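Local atomic coordinates of class I phosphodiesterase PDEB1 (Leishmania major, PDB entry 2R8Q), a protein that belongs to the class I phosphodiesterases, with an all-helical catalytic domain of the HD superfamily that holds zinc and magnesium ions beside bound 3-isobutyl-1-methylxanthine. Residues N44-R49 with S265-M270; V106-T111 with A252-N257; H113-T118 with Q330-T335. All coordinates share one frame; numbering follows the deposited sequence.

Interaction 1 of 3, residues N44-R49 with S265-M270; sequences NLFEVR and SRMWAM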
# COMPACT_ATOMS: atom_id res chain seq x y z
N ASN A 44 26.62 15.27 16.24
CA ASN A 44 25.67 16.29 15.80
C ASN A 44 25.53 16.29 14.28
O ASN A 44 26.39 16.79 13.56
CB ASN A 44 26.15 17.67 16.29
CG ASN A 44 25.19 18.78 15.92
OD1 ASN A 44 24.16 18.56 15.28
ND2 ASN A 44 25.52 20.00 16.34
N LEU A 45 24.43 15.72 13.79
CA LEU A 45 24.19 15.65 12.35
C LEU A 45 24.09 17.02 11.70
O LEU A 45 24.37 17.16 10.51
CB LEU A 45 22.93 14.82 12.06
CG LEU A 45 22.57 14.57 10.59
CD1 LEU A 45 23.71 13.85 9.87
CD2 LEU A 45 21.30 13.74 10.52
N PHE A 46 23.67 18.04 12.45
CA PHE A 46 23.56 19.37 11.87
C PHE A 46 24.94 19.91 11.50
O PHE A 46 25.06 20.68 10.54
CB PHE A 46 22.87 20.34 12.82
CG PHE A 46 21.39 20.11 12.94
CD1 PHE A 46 20.87 19.43 14.03
CD2 PHE A 46 20.52 20.57 11.96
CE1 PHE A 46 19.50 19.20 14.14
CE2 PHE A 46 19.15 20.34 12.05
CZ PHE A 46 18.64 19.65 13.15
N GLU A 47 25.96 19.52 12.25
CA GLU A 47 27.32 19.97 11.97
C GLU A 47 27.73 19.43 10.60
O GLU A 47 28.29 20.16 9.78
CB GLU A 47 28.28 19.47 13.04
CG GLU A 47 29.66 20.11 12.97
CD GLU A 47 30.65 19.42 13.88
OE1 GLU A 47 30.27 19.06 15.02
OE2 GLU A 47 31.82 19.25 13.46
N VAL A 48 27.47 18.15 10.37
CA VAL A 48 27.79 17.51 9.10
C VAL A 48 27.03 18.17 7.95
O VAL A 48 27.58 18.42 6.88
CB VAL A 48 27.45 16.00 9.12
CG1 VAL A 48 27.61 15.41 7.73
CG2 VAL A 48 28.35 15.28 10.10
N ARG A 49 25.75 18.46 8.18
CA ARG A 49 24.92 19.08 7.16
C ARG A 49 25.40 20.47 6.77
O ARG A 49 25.43 20.82 5.60
CB ARG A 49 23.46 19.16 7.64
CG ARG A 49 22.78 17.81 7.73
CD ARG A 49 21.43 17.93 8.40
NE ARG A 49 20.48 18.73 7.63
CZ ARG A 49 19.23 18.96 8.01
NH1 ARG A 49 18.78 18.45 9.15
NH2 ARG A 49 18.42 19.69 7.25
N SER A 265 18.89 19.86 20.10
CA SER A 265 17.46 19.63 20.32
C SER A 265 16.66 20.81 19.78
O SER A 265 15.62 20.64 19.16
CB SER A 265 17.19 19.45 21.82
OG SER A 265 15.82 19.17 22.06
N ARG A 266 17.18 22.01 20.02
CA ARG A 266 16.53 23.24 19.57
C ARG A 266 16.43 23.31 18.05
O ARG A 266 15.41 23.73 17.50
CB ARG A 266 17.32 24.44 20.12
CG ARG A 266 16.66 25.78 19.92
CD ARG A 266 17.18 26.75 20.97
NE ARG A 266 16.72 28.11 20.75
CZ ARG A 266 17.18 28.91 19.79
NH1 ARG A 266 18.11 28.47 18.96
NH2 ARG A 266 16.70 30.14 19.67
N MET A 267 17.48 22.89 17.35
CA MET A 267 17.44 22.92 15.89
C MET A 267 16.41 21.92 15.36
O MET A 267 15.75 22.19 14.36
CB MET A 267 18.82 22.63 15.29
CG MET A 267 19.81 23.77 15.48
SD MET A 267 21.27 23.62 14.44
CE MET A 267 20.65 24.30 12.89
N TRP A 268 16.28 20.78 16.02
CA TRP A 268 15.29 19.81 15.57
C TRP A 268 13.90 20.40 15.78
O TRP A 268 13.02 20.25 14.94
CB TRP A 268 15.40 18.50 16.36
CG TRP A 268 16.53 17.60 15.96
CD1 TRP A 268 17.55 17.17 16.77
CD2 TRP A 268 16.74 16.98 14.69
NE1 TRP A 268 18.37 16.31 16.08
CE2 TRP A 268 17.90 16.18 14.80
CE3 TRP A 268 16.06 17.01 13.46
CZ2 TRP A 268 18.40 15.42 13.73
CZ3 TRP A 268 16.56 16.26 12.39
CH2 TRP A 268 17.72 15.48 12.54
N ALA A 269 13.71 21.06 16.92
CA ALA A 269 12.42 21.67 17.24
C ALA A 269 12.00 22.70 16.19
O ALA A 269 10.81 22.84 15.88
CB ALA A 269 12.45 22.30 18.63
N MET A 270 12.97 23.43 15.66
CA MET A 270 12.68 24.44 14.64
C MET A 270 12.18 23.74 13.38
O MET A 270 11.25 24.22 12.72
CB MET A 270 13.93 25.26 14.32
CG MET A 270 14.41 26.12 15.47
SD MET A 270 15.94 27.00 15.03
CE MET A 270 16.30 27.83 16.57
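F46 pushes its phenyl ring between the side chains of M267 and W268, and each neighbour meets it differently. Against W268 the packing is tight: the F46 edge bears down on one indole face in a T-shaped stack, with the ring centroids 4.6 Å apart and the planes at 62°. F46 CE1 sits over the middle of the indole, 3.5 Å from W268 CE2. One F46 face is taken by M267, whose CB makes a CH-pi contact 3.7 Å from the ring centroid. With M267 CG beside the backbone N, the extended chi2 (-165°) carries SD along the same ring as a Met-aromatic contact, 4.2 Å from the centroid, and the bend at chi3 (83°) brings CE to 3.8 Å from F46 CD2. The indole is buried, backed by D107 of helix 102-118 and by N257, whereas M267 is exposed and forms the solvent side. L45 and R49 touch more loosely: L45 CD2 stands at the indole edge, 4.5 Å from W268 CH2, and R49 NH1 comes within 4.5 Å of W268 CZ3, which lies near the guanidinium plane; R49 also engages Y103 in a cation-pi contact. N44 OD1 accepts from F46 N at 2.9 Å, an N-cap on the first helical turn. With no hydrogen bond crossing, the joining of helix 45-51 to helix 262-285 probably rests on dispersion and ring electrostatics.

Interaction 2 of 3, residues V106-T111 with A252-N257; sequences VDVCQT and AGDVSN. With ZN (zinc ion), chain C; IBM (3-isobutyl-1-methylxanthine), chain E.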
# COMPACT_ATOMS: atom_id res chain seq x y z
N VAL A 106 18.23 9.27 9.21
CA VAL A 106 19.65 9.05 9.44
C VAL A 106 19.85 9.27 10.94
O VAL A 106 20.55 8.51 11.62
CB VAL A 106 20.51 10.06 8.64
CG1 VAL A 106 21.96 10.05 9.14
CG2 VAL A 106 20.46 9.70 7.16
N ASP A 107 19.21 10.31 11.47
CA ASP A 107 19.29 10.61 12.90
C ASP A 107 18.72 9.47 13.75
O ASP A 107 19.32 9.07 14.74
CB ASP A 107 18.55 11.91 13.21
CG ASP A 107 18.48 12.20 14.69
OD1 ASP A 107 19.54 12.18 15.36
OD2 ASP A 107 17.36 12.46 15.20
N VAL A 108 17.55 8.95 13.37
CA VAL A 108 16.96 7.86 14.15
C VAL A 108 17.86 6.63 14.12
O VAL A 108 18.03 5.96 15.14
CB VAL A 108 15.54 7.52 13.64
CG1 VAL A 108 15.00 6.28 14.34
CG2 VAL A 108 14.61 8.69 13.90
N CYS A 109 18.45 6.35 12.96
CA CYS A 109 19.34 5.20 12.83
C CYS A 109 20.55 5.35 13.75
O CYS A 109 20.87 4.46 14.53
CB CYS A 109 19.79 5.07 11.37
SG CYS A 109 20.89 3.67 11.02
N GLN A 110 21.21 6.51 13.67
CA GLN A 110 22.38 6.78 14.49
C GLN A 110 22.04 6.76 15.98
O GLN A 110 22.80 6.24 16.81
CB GLN A 110 22.97 8.14 14.10
CG GLN A 110 24.34 8.47 14.68
CD GLN A 110 24.28 9.04 16.09
OE1 GLN A 110 23.39 9.82 16.42
NE2 GLN A 110 25.26 8.68 16.92
N THR A 111 20.88 7.31 16.32
CA THR A 111 20.43 7.36 17.70
C THR A 111 20.18 5.95 18.24
O THR A 111 20.55 5.64 19.38
CB THR A 111 19.14 8.20 17.82
OG1 THR A 111 19.40 9.54 17.40
CG2 THR A 111 18.64 8.21 19.26
N ALA A 252 11.39 5.29 20.91
CA ALA A 252 12.28 6.17 21.65
C ALA A 252 13.14 6.99 20.69
O ALA A 252 13.27 8.20 20.84
CB ALA A 252 13.17 5.36 22.59
N GLY A 253 13.73 6.32 19.71
CA GLY A 253 14.55 7.04 18.76
C GLY A 253 13.74 8.07 18.00
O GLY A 253 14.22 9.16 17.70
N ASP A 254 12.50 7.72 17.69
CA ASP A 254 11.62 8.61 16.94
C ASP A 254 11.30 9.91 17.69
O ASP A 254 11.15 10.96 17.06
CB ASP A 254 10.33 7.86 16.59
CG ASP A 254 9.72 8.31 15.29
OD1 ASP A 254 10.43 8.95 14.47
OD2 ASP A 254 8.52 8.02 15.07
N VAL A 255 11.21 9.85 19.02
CA VAL A 255 10.92 11.05 19.80
C VAL A 255 12.13 11.49 20.63
O VAL A 255 11.98 12.15 21.67
CB VAL A 255 9.71 10.85 20.75
CG1 VAL A 255 8.46 10.56 19.93
CG2 VAL A 255 9.98 9.72 21.74
N SER A 256 13.32 11.15 20.15
CA SER A 256 14.57 11.46 20.84
C SER A 256 15.09 12.89 20.71
O SER A 256 16.05 13.25 21.38
CB SER A 256 15.67 10.50 20.38
OG SER A 256 15.96 10.69 19.00
N ASN A 257 14.48 13.69 19.84
CA ASN A 257 14.95 15.06 19.65
C ASN A 257 15.10 15.81 20.98
O ASN A 257 16.07 16.54 21.17
CB ASN A 257 13.99 15.85 18.75
CG ASN A 257 14.04 15.40 17.29
OD1 ASN A 257 13.20 15.81 16.49
ND2 ASN A 257 15.02 14.58 16.94
ZN ZN C . 10.01 9.21 12.32
N9 IBM E . 5.20 16.24 18.26
C8 IBM E . 4.75 17.39 18.85
N7 IBM E . 5.71 18.21 19.22
C5 IBM E . 6.87 17.54 18.85
C4 IBM E . 6.58 16.33 18.26
N3 IBM E . 7.45 15.42 17.77
C2 IBM E . 8.76 15.77 17.90
N1 IBM E . 9.15 16.98 18.49
C6 IBM E . 8.21 17.86 18.96
O6 IBM E . 8.55 18.92 19.47
O2 IBM E . 9.63 15.00 17.49
C10 IBM E . 10.57 17.31 18.60
C11 IBM E . 7.02 14.18 17.16
C12 IBM E . 6.26 14.49 15.86
C13 IBM E . 7.21 14.53 14.67
C14 IBM E . 5.15 13.48 15.63
O HOH W 1 15.23 13.61 13.93
O HOH W 2 17.20 12.97 17.79
O HOH W 3 8.07 8.36 12.74
O HOH W 4 8.78 11.01 13.03
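T111 lays its CG2 methyl over the S256 side chain, 3.7 Å from S256 OG, in the metal-binding core of this helical phosphodiesterase domain. Helix 102-118 meets the end of helix 239-254 here at very short range, the CA atoms of V108 and G253 being 5.3 Å apart. The absence of a side chain at G253 is consistent with this closeness, and V108 CG2 rests 3.8 Å from G253 O. That carbonyl also accepts from S256 OG at 2.7 Å, a bond that returns the serine hydroxyl to the last turn of the helix. In T111 the methyl stands opposite the backbone N and OG1 beside it (chi1 -62°), which aims CG2 at S256 while OG1 donates to D107 O and is also hydrogen-bonded to K260.

No direct hydrogen bond crosses the contact; two waters carry the polar link instead. D107 OD2 and N257 ND2 stand 3.6 Å apart, their carboxylate and amide planes 28° from parallel. Water 1 donates to D107 OD2 at 2.7 Å and accepts from N257 ND2. Water 2 joins the same two atoms, 2.6 Å from D107 OD2, and donates to S256 OG as well. The amide is therefore fixed in its rotation: ND2 serves the waters, while OD1 is hydrogen-bonded to Y99 and packs against the C10 methyl of 3-isobutyl-1-methylxanthine. Next along the chain from G253, D254 carries OD1 to the zinc ion, which it shares with H104, H140 and D141. Its OD1 binds the zinc ion at 2.2 Å, and two waters complete the six ligands.

Interaction 3 of 3, residues H113-T118 with Q330-T335; sequences HTYLYT and QWCVDT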
# COMPACT_ATOMS: atom_id res chain seq x y z
N HIS A 113 21.63 3.30 17.32
CA HIS A 113 22.91 2.65 17.52
C HIS A 113 23.40 3.03 18.92
O HIS A 113 23.86 2.17 19.67
CB HIS A 113 23.92 3.09 16.46
CG HIS A 113 25.24 2.38 16.54
ND1 HIS A 113 26.17 2.65 17.51
CD2 HIS A 113 25.77 1.40 15.76
CE1 HIS A 113 27.23 1.87 17.34
NE2 HIS A 113 27.01 1.10 16.28
N THR A 114 23.27 4.31 19.29
CA THR A 114 23.72 4.71 20.61
C THR A 114 22.93 4.03 21.73
O THR A 114 23.47 3.73 22.79
CB THR A 114 23.69 6.26 20.82
OG1 THR A 114 22.33 6.72 20.92
CG2 THR A 114 24.39 6.96 19.68
N TYR A 115 21.64 3.78 21.50
CA TYR A 115 20.83 3.12 22.52
C TYR A 115 21.25 1.67 22.68
O TYR A 115 21.33 1.15 23.79
CB TYR A 115 19.34 3.18 22.15
CG TYR A 115 18.71 4.55 22.20
CD1 TYR A 115 17.41 4.75 21.75
CD2 TYR A 115 19.41 5.66 22.70
CE1 TYR A 115 16.81 6.00 21.80
CE2 TYR A 115 18.82 6.92 22.75
CZ TYR A 115 17.52 7.08 22.30
OH TYR A 115 16.92 8.32 22.33
N LEU A 116 21.50 1.01 21.55
CA LEU A 116 21.90 -0.39 21.55
C LEU A 116 23.28 -0.64 22.13
O LEU A 116 23.46 -1.56 22.93
CB LEU A 116 21.87 -0.94 20.12
CG LEU A 116 20.50 -1.12 19.47
CD1 LEU A 116 20.70 -1.47 17.99
CD2 LEU A 116 19.72 -2.21 20.19
N TYR A 117 24.25 0.17 21.74
CA TYR A 117 25.60 -0.07 22.20
C TYR A 117 26.13 0.82 23.32
O TYR A 117 26.78 0.33 24.24
CB TYR A 117 26.51 -0.09 20.97
CG TYR A 117 26.02 -1.16 20.00
CD1 TYR A 117 25.40 -0.82 18.79
CD2 TYR A 117 26.07 -2.51 20.35
CE1 TYR A 117 24.84 -1.81 17.97
CE2 TYR A 117 25.52 -3.50 19.54
CZ TYR A 117 24.90 -3.14 18.35
OH TYR A 117 24.33 -4.13 17.57
N THR A 118 25.84 2.12 23.28
CA THR A 118 26.28 2.98 24.36
C THR A 118 25.30 2.77 25.52
O THR A 118 25.70 2.70 26.68
CB THR A 118 26.28 4.47 23.94
OG1 THR A 118 27.19 4.66 22.85
CG2 THR A 118 26.70 5.36 25.11
N GLN A 330 20.28 6.23 30.91
CA GLN A 330 20.02 7.29 31.88
C GLN A 330 20.31 8.68 31.34
O GLN A 330 19.60 9.64 31.67
CB GLN A 330 20.86 7.06 33.14
CG GLN A 330 20.59 8.05 34.27
CD GLN A 330 19.14 8.04 34.73
OE1 GLN A 330 18.54 6.98 34.90
NE2 GLN A 330 18.58 9.23 34.94
N TRP A 331 21.33 8.81 30.49
CA TRP A 331 21.68 10.11 29.94
C TRP A 331 20.51 10.75 29.19
O TRP A 331 20.41 11.97 29.13
CB TRP A 331 22.91 9.99 29.02
CG TRP A 331 22.61 9.66 27.59
CD1 TRP A 331 22.17 10.53 26.62
CD2 TRP A 331 22.71 8.38 26.96
NE1 TRP A 331 21.99 9.86 25.44
CE2 TRP A 331 22.32 8.54 25.61
CE3 TRP A 331 23.10 7.11 27.40
CZ2 TRP A 331 22.30 7.48 24.70
CZ3 TRP A 331 23.08 6.05 26.49
CH2 TRP A 331 22.68 6.25 25.16
N CYS A 332 19.63 9.93 28.64
CA CYS A 332 18.47 10.44 27.91
C CYS A 332 17.56 11.20 28.87
O CYS A 332 17.07 12.28 28.56
CB CYS A 332 17.68 9.30 27.28
SG CYS A 332 18.58 8.35 26.05
N VAL A 333 17.33 10.60 30.04
CA VAL A 333 16.49 11.22 31.06
C VAL A 333 17.16 12.46 31.63
O VAL A 333 16.51 13.49 31.80
CB VAL A 333 16.20 10.23 32.21
CG1 VAL A 333 15.50 10.95 33.35
CG2 VAL A 333 15.34 9.08 31.71
N ASP A 334 18.45 12.37 31.92
CA ASP A 334 19.17 13.51 32.47
C ASP A 334 19.15 14.69 31.51
O ASP A 334 19.01 15.84 31.93
CB ASP A 334 20.63 13.15 32.77
CG ASP A 334 20.75 12.04 33.79
OD1 ASP A 334 19.85 11.92 34.65
OD2 ASP A 334 21.76 11.30 33.76
N THR A 335 19.27 14.41 30.22
CA THR A 335 19.29 15.48 29.23
C THR A 335 17.91 16.08 28.96
O THR A 335 17.78 17.29 28.77
CB THR A 335 19.90 15.01 27.90
OG1 THR A 335 21.20 14.46 28.15
CG2 THR A 335 20.05 16.17 26.94
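The helical segments 113-118 and 330-335 run at 127° between their N-to-C directions, with axes 12.0 Å apart at closest approach, so that large side chains must bridge the space between them. Within the all-helical phosphodiesterase fold this joins the C-terminal end of helix 102-118 to the start of helix 330-348.

W331 does most of the bridging. With CG lodged between the backbone N and the carbonyl carbon (chi1 88°), the indole projects end-on at the other helix and enters among T114, Y115 and T118. Its leading corner, CH2, lies 3.5 Å from T114 O, which meets the indole at its edge. Such a carbonyl would favour the slightly positive rim of an aromatic ring. T118 brings its CG2 methyl to 3.9 Å from W331 CZ3, at about a right angle to the indole, on the more exposed margin. T114 OG1 touches the indole too, but its hydrogen bond is with T111 O, one turn back in its own helix.

On the buried side, Y115 offers its ring edge, with CD2 4.0 Å from W331 CZ2. The phenol reaches further, past A252 and toward S256, while F318 of helix 302-324 touches both Y115 and C332. W331 O, in the backbone, is gripped twice within its own helix, by T335 N and by T335 OG1, the latter at 2.8 Å; the two donors arrive from opposite faces of the carbonyl plane. C332 finishes the contact as a Cys sulfur-aromatic pair with Y115: SG is 3.6 Å from Y115 CE2, approaching the phenol ring obliquely, while the same sulfur sits 3.7 Å above the plane of the neighbouring W331 indole.

Overall arrangement
From the N terminus, helix 45-51 opens the first loop, which interaction 1 closes more than two hundred residues later on helix 262-285. Helix 102-118 then begins two further closures: its middle meets the end of helix 239-254 in interaction 2, and its last turns wait for helix 330-348 in interaction 3. Interaction 2 thus nests within interaction 1, whereas interaction 3 crosses both. Interactions 1 and 2 touch where S265 OG probably hydrogen-bonds to N257 O; interactions 2 and 3 touch where Y115 packs on S256. Interactions 1 and 3 do not meet. Helix 102-118 joins the zinc-binding end of helix 239-254 to helix 330-348, while interaction 1 adds helix 45-51 against helix 262-285.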